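Local structure of phenylalanine hydroxylase (Colwellia psychrerythraea, 2V27) at residues 161-173 against 180-194. The protein probably converts L-phenylalanine to L-tyrosine with tetrahydrobiopterin and molecular oxygen at a non-haem iron, the first step of phenylalanine breakdown. Numbering follows the deposited sequence.
Sequences LYWFTIEFGLLDT and YGGGVLSSPGETDYA. With FE (Fe (III) ion), chain E.
F164 O, near the end of helix 152-167, is joined to Y180 OH through one water, which donates to the carbonyl and accepts from the tyrosine hydroxyl at 2.7 Å from OH. T165 lies alongside the tyrosine, its CA 3.2 Å from Y180 OH, while its own hydroxyl turns back to L161 O and is also bonded to Y139. At I166 the backbone takes over: G182 N donates to I166 O over 2.8 Å, a fairly straight bond (164° at the hydrogen). G183 N gives E167 O a weak bond, and the side chain of E167, bent at chi2, brings both carboxylate oxygens to the iron, OE1 at 2.1 Å and OE2 at 2.3 Å. H122, H127 and two waters complete the coordination, and S186 OG is hydrogen-bonded to H122 ND1. F168 lays CD2 against V184 CG2 (3.5 Å), and E190 OE1 sits at its ring edge, the carboxylate plane turned 77° from the ring; E190 OE2 forms a salt bridge with K265 of the second subunit. G169 places CA over a face of the Y180 ring in a CH-pi contact, 3.8 Å from the centroid, and its carbonyl O takes both Y180 N and G181 N from the same side of its plane. L170 O meets the ring edge, and L171 CD2 packs on Y180 CD2 at 3.5 Å. Without the ring and hydroxyl of Y180, as with an alanine here, the water on F164 O is likely to lose its tyrosine partner and a gap to open between the T165 backbone and L171 CD2. Helix end, hairpin 170-179 and the glycine-rich start of helix 182-185, with G181 at the N-cap position, thus meet at the two-histidine, one-carboxylate facial triad of the aromatic amino acid hydroxylases, to which E167 gives the carboxylate.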
ATOM      1  N   LEU B 161     -10.393  -6.295  15.333  1.00  7.39           N
ATOM      2  CA  LEU B 161     -11.800  -6.640  15.232  1.00  8.39           C
ATOM      3  C   LEU B 161     -12.628  -5.457  14.665  1.00  7.07           C
ATOM      4  O   LEU B 161     -13.439  -5.626  13.739  1.00  7.96           O
ATOM      5  CB  LEU B 161     -12.380  -7.082  16.589  1.00  8.45           C
ATOM      6  CG  LEU B 161     -13.894  -7.385  16.611  1.00  8.87           C
ATOM      7  CD1 LEU B 161     -14.381  -8.463  15.572  1.00  9.26           C
ATOM      8  CD2 LEU B 161     -14.324  -7.791  18.061  1.00 11.24           C
ATOM      9  N   TYR B 162     -12.390  -4.254  15.167  1.00  7.68           N
ATOM     10  CA  TYR B 162     -13.105  -3.051  14.765  1.00  8.03           C
ATOM     11  C   TYR B 162     -12.808  -2.800  13.280  1.00  7.59           C
ATOM     12  O   TYR B 162     -13.730  -2.514  12.482  1.00  6.47           O
ATOM     13  CB  TYR B 162     -12.571  -1.892  15.610  1.00  9.00           C
ATOM     14  CG  TYR B 162     -13.376  -0.591  15.549  1.00  9.48           C
ATOM     15  CD1 TYR B 162     -14.434  -0.382  16.449  1.00 10.79           C
ATOM     16  CD2 TYR B 162     -13.089   0.395  14.616  1.00 11.66           C
ATOM     17  CE1 TYR B 162     -15.191   0.787  16.436  1.00 10.95           C
ATOM     18  CE2 TYR B 162     -13.849   1.613  14.606  1.00  9.56           C
ATOM     19  CZ  TYR B 162     -14.886   1.766  15.551  1.00 11.28           C
ATOM     20  OH  TYR B 162     -15.717   2.888  15.633  1.00 13.32           O
ATOM     21  N   TRP B 163     -11.545  -2.977  12.891  1.00  7.49           N
ATOM     22  CA  TRP B 163     -11.117  -2.705  11.527  1.00  6.26           C
ATOM     23  C   TRP B 163     -11.916  -3.570  10.548  1.00  7.55           C
ATOM     24  O   TRP B 163     -12.419  -3.077   9.546  1.00  6.80           O
ATOM     25  CB  TRP B 163      -9.614  -3.013  11.403  1.00  7.77           C
ATOM     26  CG  TRP B 163      -9.062  -2.754  10.028  1.00  8.18           C
ATOM     27  CD1 TRP B 163      -8.738  -3.699   9.047  1.00  9.14           C
ATOM     28  CD2 TRP B 163      -8.688  -1.479   9.495  1.00  8.27           C
ATOM     29  NE1 TRP B 163      -8.211  -3.052   7.931  1.00  8.16           N
ATOM     30  CE2 TRP B 163      -8.148  -1.695   8.183  1.00  6.69           C
ATOM     31  CE3 TRP B 163      -8.774  -0.168   9.984  1.00  7.05           C
ATOM     32  CZ2 TRP B 163      -7.707  -0.619   7.359  1.00  8.91           C
ATOM     33  CZ3 TRP B 163      -8.319   0.890   9.182  1.00  9.20           C
ATOM     34  CH2 TRP B 163      -7.791   0.658   7.880  1.00 11.30           C
ATOM     35  N   PHE B 164     -12.004  -4.854  10.859  1.00  7.57           N
ATOM     36  CA  PHE B 164     -12.652  -5.769   9.962  1.00  7.50           C
ATOM     37  C   PHE B 164     -14.173  -5.795  10.012  1.00  7.30           C
ATOM     38  O   PHE B 164     -14.796  -6.537   9.235  1.00  8.35           O
ATOM     39  CB  PHE B 164     -12.065  -7.147  10.173  1.00  7.76           C
ATOM     40  CG  PHE B 164     -10.678  -7.273   9.578  1.00  7.09           C
ATOM     41  CD1 PHE B 164      -9.540  -7.444  10.400  1.00  8.24           C
ATOM     42  CD2 PHE B 164     -10.525  -7.174   8.171  1.00  7.68           C
ATOM     43  CE1 PHE B 164      -8.237  -7.583   9.825  1.00  8.02           C
ATOM     44  CE2 PHE B 164      -9.272  -7.296   7.573  1.00  7.47           C
ATOM     45  CZ  PHE B 164      -8.117  -7.517   8.397  1.00  7.52           C
ATOM     46  N   THR B 165     -14.788  -5.001  10.915  1.00  7.40           N
ATOM     47  CA  THR B 165     -16.262  -4.939  11.052  1.00  7.32           C
ATOM     48  C   THR B 165     -16.689  -3.489  10.800  1.00  6.93           C
ATOM     49  O   THR B 165     -17.047  -3.135   9.686  1.00  8.30           O
ATOM     50  CB  THR B 165     -16.743  -5.459  12.468  1.00  6.83           C
ATOM     51  OG1 THR B 165     -16.002  -4.815  13.526  1.00  6.44           O
ATOM     52  CG2 THR B 165     -16.501  -6.971  12.531  1.00  7.92           C
ATOM     53  N   ILE B 166     -16.606  -2.645  11.818  1.00  5.68           N
ATOM     54  CA  ILE B 166     -17.052  -1.260  11.683  1.00  7.01           C
ATOM     55  C   ILE B 166     -16.367  -0.489  10.554  1.00  5.24           C
ATOM     56  O   ILE B 166     -17.039   0.359   9.917  1.00  7.21           O
ATOM     57  CB  ILE B 166     -16.896  -0.568  13.069  1.00  8.07           C
ATOM     58  CG1 ILE B 166     -17.967  -1.197  14.027  1.00 11.43           C
ATOM     59  CG2 ILE B 166     -17.055   0.998  12.974  1.00  5.18           C
ATOM     60  CD1 ILE B 166     -17.831  -0.818  15.442  1.00 18.31           C
ATOM     61  N   GLU B 167     -15.049  -0.706  10.335  1.00  5.95           N
ATOM     62  CA  GLU B 167     -14.396   0.061   9.274  1.00  6.87           C
ATOM     63  C   GLU B 167     -14.536  -0.599   7.878  1.00  5.97           C
ATOM     64  O   GLU B 167     -14.889   0.100   6.903  1.00  6.60           O
ATOM     65  CB  GLU B 167     -12.934   0.431   9.619  1.00  8.04           C
ATOM     66  CG  GLU B 167     -12.879   1.246  10.897  1.00 10.31           C
ATOM     67  CD  GLU B 167     -13.439   2.684  10.711  1.00 11.37           C
ATOM     68  OE1 GLU B 167     -13.596   3.375  11.741  1.00 13.60           O
ATOM     69  OE2 GLU B 167     -13.689   3.152   9.569  1.00 13.27           O
ATOM     70  N   PHE B 168     -14.232  -1.893   7.758  1.00  7.04           N
ATOM     71  CA  PHE B 168     -14.165  -2.552   6.436  1.00  6.46           C
ATOM     72  C   PHE B 168     -15.076  -3.757   6.242  1.00  7.64           C
ATOM     73  O   PHE B 168     -14.863  -4.581   5.356  1.00  8.49           O
ATOM     74  CB  PHE B 168     -12.676  -2.876   6.088  1.00  6.36           C
ATOM     75  CG  PHE B 168     -11.918  -1.635   5.712  1.00  9.33           C
ATOM     76  CD1 PHE B 168     -11.341  -0.843   6.690  1.00 11.65           C
ATOM     77  CD2 PHE B 168     -11.923  -1.183   4.389  1.00 11.19           C
ATOM     78  CE1 PHE B 168     -10.752   0.387   6.368  1.00 10.80           C
ATOM     79  CE2 PHE B 168     -11.333   0.035   4.056  1.00 11.09           C
ATOM     80  CZ  PHE B 168     -10.739   0.822   5.063  1.00  9.56           C
ATOM     81  N   GLY B 169     -16.116  -3.844   7.063  1.00  7.54           N
ATOM     82  CA  GLY B 169     -17.052  -4.964   6.955  1.00  7.67           C
ATOM     83  C   GLY B 169     -17.859  -5.010   5.674  1.00  7.10           C
ATOM     84  O   GLY B 169     -18.310  -3.986   5.171  1.00  7.78           O
ATOM     85  N   LEU B 170     -18.012  -6.228   5.173  1.00  7.44           N
ATOM     86  CA  LEU B 170     -18.858  -6.477   4.030  1.00  8.36           C
ATOM     87  C   LEU B 170     -19.965  -7.454   4.395  1.00  9.92           C
ATOM     88  O   LEU B 170     -19.886  -8.153   5.424  1.00  8.99           O
ATOM     89  CB  LEU B 170     -18.046  -7.096   2.868  1.00  9.24           C
ATOM     90  CG  LEU B 170     -16.826  -6.291   2.388  1.00  9.41           C
ATOM     91  CD1 LEU B 170     -16.185  -7.020   1.179  1.00  9.10           C
ATOM     92  CD2 LEU B 170     -17.243  -4.878   1.978  1.00 10.42           C
ATOM     93  N   LEU B 171     -20.983  -7.497   3.539  1.00  9.66           N
ATOM     94  CA  LEU B 171     -22.032  -8.549   3.664  1.00  9.17           C
ATOM     95  C   LEU B 171     -22.073  -9.416   2.407  1.00 10.62           C
ATOM     96  O   LEU B 171     -21.983  -8.896   1.281  1.00 12.04           O
ATOM     97  CB  LEU B 171     -23.435  -7.975   3.861  1.00 10.21           C
ATOM     98  CG  LEU B 171     -23.675  -6.902   4.925  1.00 10.07           C
ATOM     99  CD1 LEU B 171     -25.177  -6.563   4.882  1.00 11.99           C
ATOM    100  CD2 LEU B 171     -23.295  -7.459   6.258  1.00 12.23           C
ATOM    101  N   ASP B 172     -22.276 -10.714   2.638  1.00 12.46           N
ATOM    102  CA  ASP B 172     -22.565 -11.659   1.547  1.00 14.00           C
ATOM    103  C   ASP B 172     -24.069 -11.992   1.577  1.00 13.51           C
ATOM    104  O   ASP B 172     -24.555 -12.767   2.415  1.00 14.27           O
ATOM    105  CB  ASP B 172     -21.707 -12.905   1.785  1.00 13.98           C
ATOM    106  CG  ASP B 172     -21.898 -13.988   0.727  1.00 19.07           C
ATOM    107  OD1 ASP B 172     -22.469 -13.688  -0.342  1.00 19.58           O
ATOM    108  OD2 ASP B 172     -21.430 -15.129   0.991  1.00 24.87           O
ATOM    109  N   THR B 173     -24.781 -11.346   0.680  1.00 14.77           N
ATOM    110  CA  THR B 173     -26.248 -11.392   0.661  1.00 14.52           C
ATOM    111  C   THR B 173     -26.774 -12.160  -0.539  1.00 16.83           C
ATOM    112  O   THR B 173     -26.080 -12.282  -1.541  1.00 16.50           O
ATOM    113  CB  THR B 173     -26.904  -9.963   0.699  1.00 13.61           C
ATOM    114  OG1 THR B 173     -26.999  -9.396  -0.636  1.00 13.83           O
ATOM    115  CG2 THR B 173     -26.107  -8.986   1.679  1.00 16.22           C
ATOM    116  N   TYR B 180     -21.039  -2.714   4.838  1.00  8.80           N
ATOM    117  CA  TYR B 180     -21.460  -2.027   6.059  1.00  7.58           C
ATOM    118  C   TYR B 180     -20.345  -1.216   6.735  1.00  8.09           C
ATOM    119  O   TYR B 180     -20.627  -0.363   7.575  1.00  9.41           O
ATOM    120  CB  TYR B 180     -22.214  -2.942   7.069  1.00  7.21           C
ATOM    121  CG  TYR B 180     -21.360  -3.899   7.855  1.00  7.45           C
ATOM    122  CD1 TYR B 180     -20.921  -3.556   9.150  1.00  7.63           C
ATOM    123  CD2 TYR B 180     -20.922  -5.126   7.295  1.00  6.53           C
ATOM    124  CE1 TYR B 180     -20.122  -4.423   9.869  1.00  8.84           C
ATOM    125  CE2 TYR B 180     -20.128  -6.023   8.020  1.00  7.75           C
ATOM    126  CZ  TYR B 180     -19.726  -5.672   9.298  1.00  7.03           C
ATOM    127  OH  TYR B 180     -18.880  -6.473  10.073  1.00  8.19           O
ATOM    128  N   GLY B 181     -19.089  -1.479   6.341  1.00  5.94           N
ATOM    129  CA  GLY B 181     -17.940  -0.765   6.933  1.00  6.95           C
ATOM    130  C   GLY B 181     -17.841   0.709   6.497  1.00  6.65           C
ATOM    131  O   GLY B 181     -17.857   1.034   5.292  1.00  7.66           O
ATOM    132  N   GLY B 182     -17.687   1.612   7.495  1.00  7.76           N
ATOM    133  CA  GLY B 182     -17.709   3.062   7.209  1.00  9.45           C
ATOM    134  C   GLY B 182     -16.520   3.593   6.399  1.00  7.89           C
ATOM    135  O   GLY B 182     -16.645   4.559   5.621  1.00  8.25           O
ATOM    136  N   GLY B 183     -15.372   2.920   6.540  1.00  7.67           N
ATOM    137  CA  GLY B 183     -14.162   3.238   5.771  1.00  8.09           C
ATOM    138  C   GLY B 183     -14.379   3.012   4.280  1.00  8.73           C
ATOM    139  O   GLY B 183     -13.721   3.648   3.438  1.00  9.98           O
ATOM    140  N   VAL B 184     -15.285   2.062   3.931  1.00  7.99           N
ATOM    141  CA  VAL B 184     -15.602   1.761   2.553  1.00  8.49           C
ATOM    142  C   VAL B 184     -16.707   2.717   2.103  1.00  8.39           C
ATOM    143  O   VAL B 184     -16.619   3.337   1.016  1.00  8.58           O
ATOM    144  CB  VAL B 184     -16.092   0.292   2.419  1.00  7.86           C
ATOM    145  CG1 VAL B 184     -16.354  -0.033   0.946  1.00  8.69           C
ATOM    146  CG2 VAL B 184     -15.068  -0.738   2.973  1.00  7.05           C
ATOM    147  N   LEU B 185     -17.769   2.857   2.938  1.00  8.33           N
ATOM    148  CA  LEU B 185     -18.977   3.633   2.570  1.00 10.20           C
ATOM    149  C   LEU B 185     -18.695   5.084   2.258  1.00  9.79           C
ATOM    150  O   LEU B 185     -19.485   5.697   1.524  1.00 11.75           O
ATOM    151  CB  LEU B 185     -20.055   3.525   3.714  1.00 10.57           C
ATOM    152  CG  LEU B 185     -20.720   2.145   3.851  1.00  9.25           C
ATOM    153  CD1 LEU B 185     -21.406   1.873   5.190  1.00 12.33           C
ATOM    154  CD2 LEU B 185     -21.793   1.957   2.783  1.00 14.24           C
ATOM    155  N   SER B 186     -17.696   5.665   2.912  1.00  8.78           N
ATOM    156  CA  SER B 186     -17.439   7.079   2.716  1.00  9.18           C
ATOM    157  C   SER B 186     -16.432   7.383   1.602  1.00 10.08           C
ATOM    158  O   SER B 186     -16.070   8.512   1.452  1.00 10.48           O
ATOM    159  CB  SER B 186     -16.963   7.723   4.027  1.00 10.26           C
ATOM    160  OG  SER B 186     -15.694   7.166   4.427  1.00 12.17           O
ATOM    161  N   SER B 187     -15.991   6.380   0.842  1.00  7.99           N
ATOM    162  CA  SER B 187     -14.906   6.546  -0.132  1.00  9.45           C
ATOM    163  C   SER B 187     -15.250   5.902  -1.478  1.00  8.92           C
ATOM    164  O   SER B 187     -15.470   4.703  -1.544  1.00  9.64           O
ATOM    165  CB  SER B 187     -13.638   5.836   0.379  1.00  9.94           C
ATOM    166  OG  SER B 187     -12.618   5.804  -0.613  1.00  9.21           O
ATOM    167  N   PRO B 188     -15.203   6.670  -2.573  1.00 10.28           N
ATOM    168  CA  PRO B 188     -15.443   6.020  -3.888  1.00  9.11           C
ATOM    169  C   PRO B 188     -14.349   4.992  -4.197  1.00  9.67           C
ATOM    170  O   PRO B 188     -14.654   3.896  -4.695  1.00 11.11           O
ATOM    171  CB  PRO B 188     -15.400   7.210  -4.900  1.00 11.17           C
ATOM    172  CG  PRO B 188     -15.680   8.441  -4.018  1.00 12.16           C
ATOM    173  CD  PRO B 188     -15.023   8.142  -2.682  1.00 10.99           C
ATOM    174  N   GLY B 189     -13.103   5.332  -3.880  1.00  9.35           N
ATOM    175  CA  GLY B 189     -11.977   4.383  -4.200  1.00  9.70           C
ATOM    176  C   GLY B 189     -12.110   3.074  -3.406  1.00  9.90           C
ATOM    177  O   GLY B 189     -12.002   1.973  -3.983  1.00  8.49           O
ATOM    178  N   GLU B 190     -12.443   3.183  -2.127  1.00  8.58           N
ATOM    179  CA  GLU B 190     -12.669   1.977  -1.324  1.00  8.45           C
ATOM    180  C   GLU B 190     -13.899   1.178  -1.739  1.00  7.95           C
ATOM    181  O   GLU B 190     -13.861  -0.061  -1.700  1.00  7.80           O
ATOM    182  CB  GLU B 190     -12.798   2.329   0.157  1.00  7.61           C
ATOM    183  CG  GLU B 190     -11.597   2.997   0.800  1.00  8.32           C
ATOM    184  CD  GLU B 190     -10.326   2.118   0.879  1.00  8.97           C
ATOM    185  OE1 GLU B 190     -10.408   0.929   0.561  1.00  9.42           O
ATOM    186  OE2 GLU B 190      -9.269   2.706   1.240  1.00 10.96           O
ATOM    187  N   THR B 191     -14.968   1.867  -2.125  1.00  8.66           N
ATOM    188  CA  THR B 191     -16.183   1.171  -2.548  1.00  8.33           C
ATOM    189  C   THR B 191     -15.930   0.362  -3.840  1.00  8.91           C
ATOM    190  O   THR B 191     -16.353  -0.800  -3.960  1.00  9.84           O
ATOM    191  CB  THR B 191     -17.325   2.189  -2.751  1.00  8.62           C
ATOM    192  OG1 THR B 191     -17.746   2.621  -1.463  1.00  8.42           O
ATOM    193  CG2 THR B 191     -18.520   1.547  -3.449  1.00  9.38           C
ATOM    194  N   ASP B 192     -15.268   1.002  -4.808  1.00  8.79           N
ATOM    195  CA  ASP B 192     -15.059   0.321  -6.096  1.00 10.44           C
ATOM    196  C   ASP B 192     -14.184  -0.917  -5.850  1.00  9.66           C
ATOM    197  O   ASP B 192     -14.487  -1.996  -6.342  1.00  9.42           O
ATOM    198  CB  ASP B 192     -14.339   1.259  -7.051  1.00 11.62           C
ATOM    199  CG  ASP B 192     -14.095   0.644  -8.440  1.00 17.43           C
ATOM    200  OD1 ASP B 192     -13.043   0.950  -9.010  1.00 28.89           O
ATOM    201  OD2 ASP B 192     -14.960  -0.044  -8.991  1.00 23.17           O
ATOM    202  N   TYR B 193     -13.142  -0.785  -5.059  1.00  8.66           N
ATOM    203  CA  TYR B 193     -12.177  -1.871  -4.879  1.00  8.42           C
ATOM    204  C   TYR B 193     -12.856  -3.019  -4.112  1.00  8.89           C
ATOM    205  O   TYR B 193     -12.779  -4.185  -4.506  1.00  8.30           O
ATOM    206  CB  TYR B 193     -10.972  -1.324  -4.124  1.00  8.13           C
ATOM    207  CG  TYR B 193      -9.948  -2.349  -3.716  1.00  7.94           C
ATOM    208  CD1 TYR B 193      -8.860  -2.721  -4.562  1.00  8.43           C
ATOM    209  CD2 TYR B 193      -9.998  -2.888  -2.425  1.00  8.92           C
ATOM    210  CE1 TYR B 193      -7.892  -3.655  -4.110  1.00  9.07           C
ATOM    211  CE2 TYR B 193      -9.064  -3.815  -1.976  1.00  9.79           C
ATOM    212  CZ  TYR B 193      -8.003  -4.197  -2.823  1.00 10.30           C
ATOM    213  OH  TYR B 193      -7.050  -5.098  -2.354  1.00 11.13           O
ATOM    214  N   ALA B 194     -13.575  -2.689  -3.032  1.00  7.77           N
ATOM    215  CA  ALA B 194     -14.258  -3.701  -2.213  1.00  8.73           C
ATOM    216  C   ALA B 194     -15.302  -4.462  -3.021  1.00  8.59           C
ATOM    217  O   ALA B 194     -15.443  -5.670  -2.822  1.00  9.77           O
ATOM    218  CB  ALA B 194     -14.895  -3.049  -0.958  1.00  8.54           C
TER
HETATM  219 FE    FE E3008     -14.252   5.073  10.674  1.00 10.69          FE
HETATM  220  O   HOH W   1     -17.137  -8.115   8.757  1.00  9.59           O
HETATM  221  O   HOH W   2     -12.069   5.587  10.917  1.00 21.08           O
HETATM  222  O   HOH W   3     -14.317   6.308  12.364  1.00 13.87           O